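DUF871 domain-containing protein (Enterococcus faecalis, PDB 2P0O) is of unknown function but is probably a 6-phospho-N-acetylmuramidase that pairs a TIM barrel with a cyclophilin-like domain. Local coordinates at residues Leu172-Phe177 / Tyr215-Tyr220; Leu118-Ile123 / Leu141-Asn146; Tyr5-Phe10 / Asp32-Ser37. All coordinates share one frame; numbering follows the deposited sequence.

Interaction 1 (Leu172-Phe177 / Tyr215-Tyr220); sequences LQVFTF and YVDAVY. With NA (sodium ion), chain C.
Asp-217 reaches across to Val-174 with backbone and side chain together. Asp-217 CB lies 3.4 Å from Val-174 O; with chi1 at -59°, CG stands beside its own backbone N and anti to the carbonyl carbon, which turns the carboxylate back along strand 173-177. At the tip, Asp-217 OD2 takes the Val-174 N-H on its anti lone pair at 2.8 Å, a nearly straight bond (164° at the hydrogen), and also sits against CA of Gln-173. The other oxygen, OD1, makes a salt bridge to Lys-168 of helix 157-169, so both carboxylate oxygens have a partner. Val-174 O in turn accepts two backbone donors in its carbonyl plane, Asp-217 N at 2.8 Å and the more bent Ala-218 N. Beyond these three bonds the two segments run as regular parallel strands, the seventh and eighth of the TIM barrel, joined as a beta-alpha-beta unit through helix 203-212. Thr-176 N bonds to Ala-218 O, and Tyr-220 N to Thr-176 O at 2.9 Å. On the face carrying Phe-175, Ala-218 and Tyr-220, the methyl of Ala-218 lies over one face of the Phe-175 ring in a CH-pi contact, its CB 3.6 Å from the centroid. Tyr-220 meets the same ring at its edge, CE1 being 3.7 Å from Phe-175 CD2, with the planes turned 45° to each other; Trp-144 stacks on Phe-175 and meets Tyr-220 edge-to-face. Phe-177 adds CD1 against CB of Tyr-220. On the reverse face Thr-176 CG2 touches Val-216 CG1 at 3.6 Å, the two side chains crossing at about a right angle; Thr-176 also touches Leu-210 of helix 203-212. Val-216 O binds the sodium ion at 2.5 Å, alongside the carbonyl oxygens of Met-211 and Asp-213.

Interaction 2 (Leu118-Ile123 / Leu141-Asn146); sequences LNASTI and LEAWHN
With chi1 at -76°, His-145 turns its imidazole back towards Ala-120, although its CB sets out away from that segment. The methyl of Ala-120 consequently sits over the centre of the ring, a CH-pi contact with CB 3.6 Å from the centroid and almost on the ring normal. NE2 of the imidazole is hydrogen-bonded to Asn-164 OD1 of helix 157-169. In the ring plane, at its edge, a water 3.3 Å from His-145 ND1 also meets Ser-121 OG at 2.7 Å and accepts the N-H of Asn-146, tying the two segments where they part. Asn-119 extends CG anti to its backbone N (chi1 -179°), which brings its amide near that of Asn-146; the planes are steeply inclined and the amides touch without hydrogen bonding to each other. Asn-146 OD1 is hydrogen-bonded to Arg-97. Asn-119 OD1 accepts Ser-121 N at 3.1 Å, closing an Asx turn at the strand end. Three backbone bonds zip the segments: Leu-118 N to Glu-142 O at 2.7 Å and very straight, Trp-144 N to Leu-118 O, and Ala-120 N to Trp-144 O at 2.9 Å. Leu-118 O also receives Arg-97 NE. Beside these bonds, the CB atoms of Ala-120 and Ala-143 meet at 4.2 Å, with Leu-167 of helix 157-169 packed against both. The pairing is that of adjacent parallel strands in a TIM barrel, 115-119 and 141-144, linked by helix 125-133 in a beta-alpha-beta unit.

Interaction 3 (Tyr5-Phe10 / Asp32-Ser37); sequences YGISVF and DGIFTS
Val-9 and Ile-7 send their side chains to meet Ile-34, and these three bury much of the surface between the two segments. Ile-7 holds CG1 in the position between backbone N and carbonyl carbon (chi1 66°), which lays it beside Ile-34, the two pointing the same way with their CG1 atoms 4.0 Å apart. CG1 of Ile-7 also rests on Gly-33 O. Val-9 comes at Ile-34 obliquely, CG2 to CG2, likewise at 4.0 Å. Helix 17-28 covers this face, placing Ile-23 against both Ile-7 and Val-9. That helix connects strands 4-8 and 33-38, the first two of the TIM barrel, in a beta-alpha-beta unit. Backbone bonds run between the strands in parallel fashion: Ile-7 N to Gly-33 O, Phe-35 N to Ile-7 O at 2.8 Å, and Val-9 N to Phe-35 O at 3.0 Å. Val-9 O then accepts a hydrogen bond from Thr-36 OG1 at 2.8 Å, the hydroxyl approaching from above the carbonyl plane, and another from a water that bridges on to Ser-37 N. At the other end Asp-32 N bonds to Tyr-5 O, and a second water spans Tyr-5 N and Asp-32 OD2, while Asp-32 OD1 pairs with Lys-27. On the face opposite Ile-34, Ser-8 OG lies 4.0 Å from Phe-35 CD2 and is hydrogen-bonded to Ile-221 O; the Phe-35 ring meets Phe-177 edge-to-face.

Overall arrangement
From the N terminus, interaction 3 comes first, bringing strand 33-38 beside strand 4-8 after the crossover through helix 17-28. Interaction 2 closes the next loop of the set, around helix 125-133, and interaction 1 the last, around helix 203-212. The three loops follow in series; none nests in or crosses another. All belong to one eight-stranded barrel. Strands 141-144 and 173-178 are neighbours, joining interactions 2 and 1 through Gln-173 O and Ala-143 N, and strands 218-221 and 4-8 close the barrel, joining interactions 1 and 3 through Val-219 O and Gly-6 N. Trp-144 packs against Phe-35, bringing interactions 2 and 3 together.

Interaction 1 (Leu172-Phe177 / Tyr215-Tyr220)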
# COMPACT_ATOMS: atom_id res chain seq x y z
N LEU A 172 -19.43 7.62 3.26
CA LEU A 172 -18.83 6.74 2.24
C LEU A 172 -17.52 6.08 2.67
O LEU A 172 -16.86 6.55 3.60
CB LEU A 172 -18.64 7.52 0.95
CG LEU A 172 -19.86 8.32 0.48
CD1 LEU A 172 -19.48 9.32 -0.60
CD2 LEU A 172 -20.94 7.38 -0.02
N GLN A 173 -17.15 4.98 2.00
CA GLN A 173 -15.85 4.37 2.17
C GLN A 173 -14.87 5.02 1.16
O GLN A 173 -15.26 5.37 0.05
CB GLN A 173 -15.91 2.87 1.90
CG GLN A 173 -16.46 2.00 3.05
CD GLN A 173 -16.79 0.59 2.58
OE1 GLN A 173 -17.83 0.36 1.97
NE2 GLN A 173 -15.89 -0.37 2.85
N VAL A 174 -13.61 5.16 1.57
CA VAL A 174 -12.57 5.79 0.75
C VAL A 174 -11.53 4.75 0.37
O VAL A 174 -10.94 4.12 1.26
CB VAL A 174 -11.88 6.95 1.51
CG1 VAL A 174 -10.66 7.48 0.69
CG2 VAL A 174 -12.88 8.04 1.78
N PHE A 175 -11.34 4.58 -0.93
CA PHE A 175 -10.39 3.64 -1.51
C PHE A 175 -9.38 4.45 -2.36
O PHE A 175 -9.75 5.38 -3.10
CB PHE A 175 -11.11 2.65 -2.45
CG PHE A 175 -11.83 1.52 -1.75
CD1 PHE A 175 -12.91 1.76 -0.92
CD2 PHE A 175 -11.45 0.19 -1.97
CE1 PHE A 175 -13.57 0.70 -0.29
CE2 PHE A 175 -12.11 -0.87 -1.36
CZ PHE A 175 -13.16 -0.62 -0.50
N THR A 176 -8.12 4.04 -2.29
CA THR A 176 -7.05 4.75 -2.94
C THR A 176 -6.03 3.75 -3.49
O THR A 176 -5.97 2.59 -3.05
CB THR A 176 -6.36 5.71 -1.93
OG1 THR A 176 -5.38 6.48 -2.61
CG2 THR A 176 -5.67 4.92 -0.82
N PHE A 177 -5.21 4.20 -4.44
CA PHE A 177 -4.17 3.36 -4.99
C PHE A 177 -2.77 3.76 -4.52
O PHE A 177 -2.52 4.92 -4.16
CB PHE A 177 -4.18 3.41 -6.54
CG PHE A 177 -5.41 2.81 -7.16
CD1 PHE A 177 -5.50 1.43 -7.37
CD2 PHE A 177 -6.48 3.61 -7.52
CE1 PHE A 177 -6.62 0.85 -7.96
CE2 PHE A 177 -7.62 3.06 -8.14
CZ PHE A 177 -7.70 1.67 -8.33
N TYR A 215 -8.90 8.66 7.46
CA TYR A 215 -9.91 8.85 6.42
C TYR A 215 -9.78 7.98 5.17
O TYR A 215 -10.48 8.21 4.19
CB TYR A 215 -9.97 10.33 6.03
CG TYR A 215 -10.29 11.20 7.21
CD1 TYR A 215 -11.59 11.25 7.72
CD2 TYR A 215 -9.29 11.95 7.83
CE1 TYR A 215 -11.89 12.04 8.84
CE2 TYR A 215 -9.59 12.75 8.94
CZ TYR A 215 -10.88 12.79 9.44
OH TYR A 215 -11.17 13.58 10.53
N VAL A 216 -8.87 7.01 5.21
CA VAL A 216 -8.71 6.06 4.11
C VAL A 216 -9.15 4.69 4.64
O VAL A 216 -8.74 4.28 5.74
CB VAL A 216 -7.24 5.98 3.63
CG1 VAL A 216 -7.07 4.91 2.52
CG2 VAL A 216 -6.75 7.37 3.17
N ASP A 217 -9.95 3.98 3.87
CA ASP A 217 -10.42 2.69 4.35
C ASP A 217 -9.67 1.54 3.68
O ASP A 217 -9.53 0.47 4.28
CB ASP A 217 -11.93 2.56 4.17
CG ASP A 217 -12.68 3.64 4.93
OD1 ASP A 217 -12.68 3.60 6.18
OD2 ASP A 217 -13.25 4.54 4.28
N ALA A 218 -9.15 1.78 2.48
CA ALA A 218 -8.50 0.72 1.72
C ALA A 218 -7.41 1.22 0.80
O ALA A 218 -7.49 2.34 0.28
CB ALA A 218 -9.54 -0.08 0.94
N VAL A 219 -6.39 0.39 0.61
CA VAL A 219 -5.29 0.73 -0.28
C VAL A 219 -5.01 -0.42 -1.24
O VAL A 219 -4.83 -1.57 -0.80
CB VAL A 219 -4.00 1.07 0.52
CG1 VAL A 219 -2.90 1.53 -0.44
CG2 VAL A 219 -4.27 2.15 1.54
N TYR A 220 -4.98 -0.09 -2.55
CA TYR A 220 -4.75 -1.04 -3.63
C TYR A 220 -3.47 -0.74 -4.41
O TYR A 220 -3.18 0.41 -4.73
CB TYR A 220 -5.93 -1.03 -4.61
CG TYR A 220 -7.12 -1.87 -4.12
CD1 TYR A 220 -7.73 -1.59 -2.88
CD2 TYR A 220 -7.62 -2.94 -4.90
CE1 TYR A 220 -8.81 -2.35 -2.42
CE2 TYR A 220 -8.73 -3.72 -4.44
CZ TYR A 220 -9.31 -3.40 -3.20
OH TYR A 220 -10.37 -4.12 -2.72
NA NA C . -7.19 4.26 7.68

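Interaction 2 (Leu118-Ile123 / Leu141-Asn146)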
# COMPACT_ATOMS: atom_id res chain seq x y z
N LEU A 118 -17.90 4.46 -6.67
CA LEU A 118 -18.04 5.85 -7.12
C LEU A 118 -16.65 6.42 -7.45
O LEU A 118 -15.62 5.84 -7.08
CB LEU A 118 -18.70 6.70 -6.05
CG LEU A 118 -19.97 6.13 -5.40
CD1 LEU A 118 -20.35 7.00 -4.22
CD2 LEU A 118 -21.10 6.08 -6.44
N ASN A 119 -16.66 7.53 -8.16
CA ASN A 119 -15.44 8.21 -8.50
C ASN A 119 -15.23 9.31 -7.44
O ASN A 119 -15.97 10.27 -7.38
CB ASN A 119 -15.55 8.75 -9.93
CG ASN A 119 -14.28 9.48 -10.38
OD1 ASN A 119 -13.49 9.96 -9.57
ND2 ASN A 119 -14.08 9.53 -11.69
N ALA A 120 -14.23 9.13 -6.58
CA ALA A 120 -13.98 10.05 -5.46
C ALA A 120 -13.87 11.52 -5.87
O ALA A 120 -14.38 12.39 -5.17
CB ALA A 120 -12.75 9.61 -4.68
N SER A 121 -13.29 11.77 -7.05
CA SER A 121 -13.04 13.12 -7.55
C SER A 121 -14.23 13.82 -8.19
O SER A 121 -14.26 15.05 -8.23
CB SER A 121 -11.91 13.10 -8.58
OG SER A 121 -10.82 12.36 -8.06
N THR A 122 -15.19 13.08 -8.72
CA THR A 122 -16.30 13.72 -9.45
C THR A 122 -17.62 13.65 -8.71
O THR A 122 -18.57 14.35 -9.09
CB THR A 122 -16.55 13.07 -10.83
OG1 THR A 122 -17.05 11.73 -10.65
CG2 THR A 122 -15.28 13.08 -11.70
N ILE A 123 -17.72 12.78 -7.70
CA ILE A 123 -18.99 12.64 -7.01
C ILE A 123 -19.35 14.00 -6.40
O ILE A 123 -18.53 14.63 -5.74
CB ILE A 123 -19.03 11.46 -5.97
CG1 ILE A 123 -20.45 11.21 -5.46
CG2 ILE A 123 -18.14 11.73 -4.77
CD1 ILE A 123 -21.39 10.49 -6.43
N LEU A 141 -21.29 1.63 -0.54
CA LEU A 141 -20.83 2.61 -1.50
C LEU A 141 -19.36 2.86 -1.26
O LEU A 141 -18.96 3.17 -0.13
CB LEU A 141 -21.63 3.90 -1.36
CG LEU A 141 -23.11 3.84 -1.76
CD1 LEU A 141 -23.82 5.19 -1.53
CD2 LEU A 141 -23.32 3.32 -3.19
N GLU A 142 -18.55 2.70 -2.31
CA GLU A 142 -17.10 2.84 -2.18
C GLU A 142 -16.64 3.96 -3.09
O GLU A 142 -16.81 3.88 -4.31
CB GLU A 142 -16.40 1.54 -2.55
CG GLU A 142 -16.89 0.37 -1.71
CD GLU A 142 -16.22 -0.97 -1.99
OE1 GLU A 142 -15.42 -1.10 -2.95
OE2 GLU A 142 -16.49 -1.91 -1.21
N ALA A 143 -16.10 5.03 -2.51
CA ALA A 143 -15.61 6.12 -3.33
C ALA A 143 -14.16 5.80 -3.65
O ALA A 143 -13.33 5.77 -2.73
CB ALA A 143 -15.75 7.45 -2.60
N TRP A 144 -13.88 5.50 -4.92
CA TRP A 144 -12.52 5.17 -5.38
C TRP A 144 -11.83 6.34 -6.04
O TRP A 144 -12.38 6.98 -6.97
CB TRP A 144 -12.53 4.03 -6.41
CG TRP A 144 -12.84 2.71 -5.88
CD1 TRP A 144 -14.05 2.28 -5.40
CD2 TRP A 144 -11.94 1.60 -5.75
NE1 TRP A 144 -13.95 0.98 -4.98
CE2 TRP A 144 -12.67 0.54 -5.18
CE3 TRP A 144 -10.57 1.42 -6.03
CZ2 TRP A 144 -12.10 -0.72 -4.92
CZ3 TRP A 144 -9.99 0.17 -5.76
CH2 TRP A 144 -10.76 -0.88 -5.21
N HIS A 145 -10.63 6.64 -5.57
CA HIS A 145 -9.79 7.60 -6.26
C HIS A 145 -9.27 6.98 -7.53
O HIS A 145 -9.30 5.76 -7.71
CB HIS A 145 -8.62 7.98 -5.37
CG HIS A 145 -9.00 8.92 -4.28
ND1 HIS A 145 -9.11 10.28 -4.49
CD2 HIS A 145 -9.30 8.70 -2.98
CE1 HIS A 145 -9.47 10.86 -3.36
NE2 HIS A 145 -9.59 9.92 -2.43
N ASN A 146 -8.80 7.82 -8.41
CA ASN A 146 -8.19 7.40 -9.62
C ASN A 146 -6.71 7.15 -9.42
O ASN A 146 -6.18 7.45 -8.34
CB ASN A 146 -8.37 8.50 -10.65
CG ASN A 146 -9.82 8.69 -11.03
OD1 ASN A 146 -10.60 7.75 -11.06
ND2 ASN A 146 -10.18 9.93 -11.40
O HOH W 1 -8.73 10.73 -7.73

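Interaction 3 (Tyr5-Phe10 / Asp32-Ser37)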
# COMPACT_ATOMS: atom_id res chain seq x y z
N TYR A 5 -6.41 -4.22 2.24
CA TYR A 5 -5.39 -4.08 1.21
C TYR A 5 -5.82 -4.82 -0.04
O TYR A 5 -6.40 -5.90 0.05
CB TYR A 5 -4.02 -4.61 1.66
CG TYR A 5 -3.30 -3.76 2.69
CD1 TYR A 5 -2.73 -2.52 2.32
CD2 TYR A 5 -3.18 -4.18 4.02
CE1 TYR A 5 -2.04 -1.72 3.26
CE2 TYR A 5 -2.49 -3.38 4.99
CZ TYR A 5 -1.92 -2.16 4.58
OH TYR A 5 -1.27 -1.36 5.48
N GLY A 6 -5.52 -4.24 -1.22
CA GLY A 6 -5.92 -4.84 -2.48
C GLY A 6 -4.88 -4.78 -3.58
O GLY A 6 -3.85 -4.08 -3.45
N ILE A 7 -5.15 -5.52 -4.65
CA ILE A 7 -4.31 -5.58 -5.86
C ILE A 7 -5.13 -5.28 -7.11
O ILE A 7 -6.35 -5.38 -7.09
CB ILE A 7 -3.62 -6.96 -6.04
CG1 ILE A 7 -4.67 -8.07 -6.31
CG2 ILE A 7 -2.76 -7.24 -4.83
CD1 ILE A 7 -4.09 -9.53 -6.48
N SER A 8 -4.45 -4.95 -8.20
CA SER A 8 -5.10 -4.78 -9.50
C SER A 8 -4.74 -5.91 -10.42
O SER A 8 -3.66 -6.50 -10.32
CB SER A 8 -4.70 -3.45 -10.14
OG SER A 8 -5.17 -2.38 -9.34
N VAL A 9 -5.67 -6.26 -11.29
CA VAL A 9 -5.45 -7.26 -12.31
C VAL A 9 -5.91 -6.66 -13.62
O VAL A 9 -6.90 -5.94 -13.65
CB VAL A 9 -6.19 -8.57 -11.99
CG1 VAL A 9 -6.13 -9.53 -13.16
CG2 VAL A 9 -5.58 -9.21 -10.75
N PHE A 10 -5.16 -6.92 -14.69
CA PHE A 10 -5.42 -6.33 -16.01
C PHE A 10 -5.88 -7.43 -16.96
O PHE A 10 -5.11 -8.32 -17.33
CB PHE A 10 -4.18 -5.59 -16.51
CG PHE A 10 -3.85 -4.37 -15.68
CD1 PHE A 10 -3.15 -4.49 -14.48
CD2 PHE A 10 -4.34 -3.11 -16.06
CE1 PHE A 10 -2.89 -3.35 -13.68
CE2 PHE A 10 -4.07 -1.98 -15.27
CZ PHE A 10 -3.35 -2.09 -14.11
N ASP A 32 -6.99 -8.74 0.46
CA ASP A 32 -8.30 -9.39 0.35
C ASP A 32 -9.16 -8.92 -0.80
O ASP A 32 -10.32 -9.35 -0.91
CB ASP A 32 -9.14 -9.25 1.64
CG ASP A 32 -8.51 -9.92 2.83
OD1 ASP A 32 -8.11 -11.10 2.71
OD2 ASP A 32 -8.39 -9.24 3.88
N GLY A 33 -8.61 -8.05 -1.64
CA GLY A 33 -9.37 -7.43 -2.70
C GLY A 33 -8.64 -7.32 -4.03
O GLY A 33 -7.40 -7.22 -4.09
N ILE A 34 -9.45 -7.34 -5.09
CA ILE A 34 -9.01 -7.12 -6.44
C ILE A 34 -9.81 -5.98 -7.07
O ILE A 34 -11.03 -5.89 -6.90
CB ILE A 34 -9.17 -8.39 -7.32
CG1 ILE A 34 -8.32 -9.54 -6.77
CG2 ILE A 34 -8.85 -8.07 -8.79
CD1 ILE A 34 -8.78 -10.93 -7.20
N PHE A 35 -9.08 -5.12 -7.78
CA PHE A 35 -9.66 -4.11 -8.67
C PHE A 35 -9.26 -4.45 -10.11
O PHE A 35 -8.11 -4.83 -10.38
CB PHE A 35 -9.17 -2.70 -8.30
CG PHE A 35 -9.64 -1.60 -9.23
CD1 PHE A 35 -10.84 -0.92 -8.98
CD2 PHE A 35 -8.87 -1.22 -10.34
CE1 PHE A 35 -11.29 0.12 -9.82
CE2 PHE A 35 -9.30 -0.18 -11.20
CZ PHE A 35 -10.51 0.51 -10.94
N THR A 36 -10.21 -4.32 -11.02
CA THR A 36 -9.93 -4.50 -12.43
C THR A 36 -10.76 -3.53 -13.27
O THR A 36 -11.94 -3.28 -12.98
CB THR A 36 -10.13 -5.98 -12.89
OG1 THR A 36 -9.65 -6.14 -14.23
CG2 THR A 36 -11.60 -6.42 -12.81
N SER A 37 -10.13 -2.98 -14.30
CA SER A 37 -10.78 -2.02 -15.19
C SER A 37 -10.87 -2.60 -16.59
O SER A 37 -9.86 -2.91 -17.21
CB SER A 37 -10.05 -0.67 -15.18
OG SER A 37 -10.69 0.28 -16.03
O HOH W 2 -6.59 -6.93 3.51
O HOH W 3 -7.16 -3.10 -14.39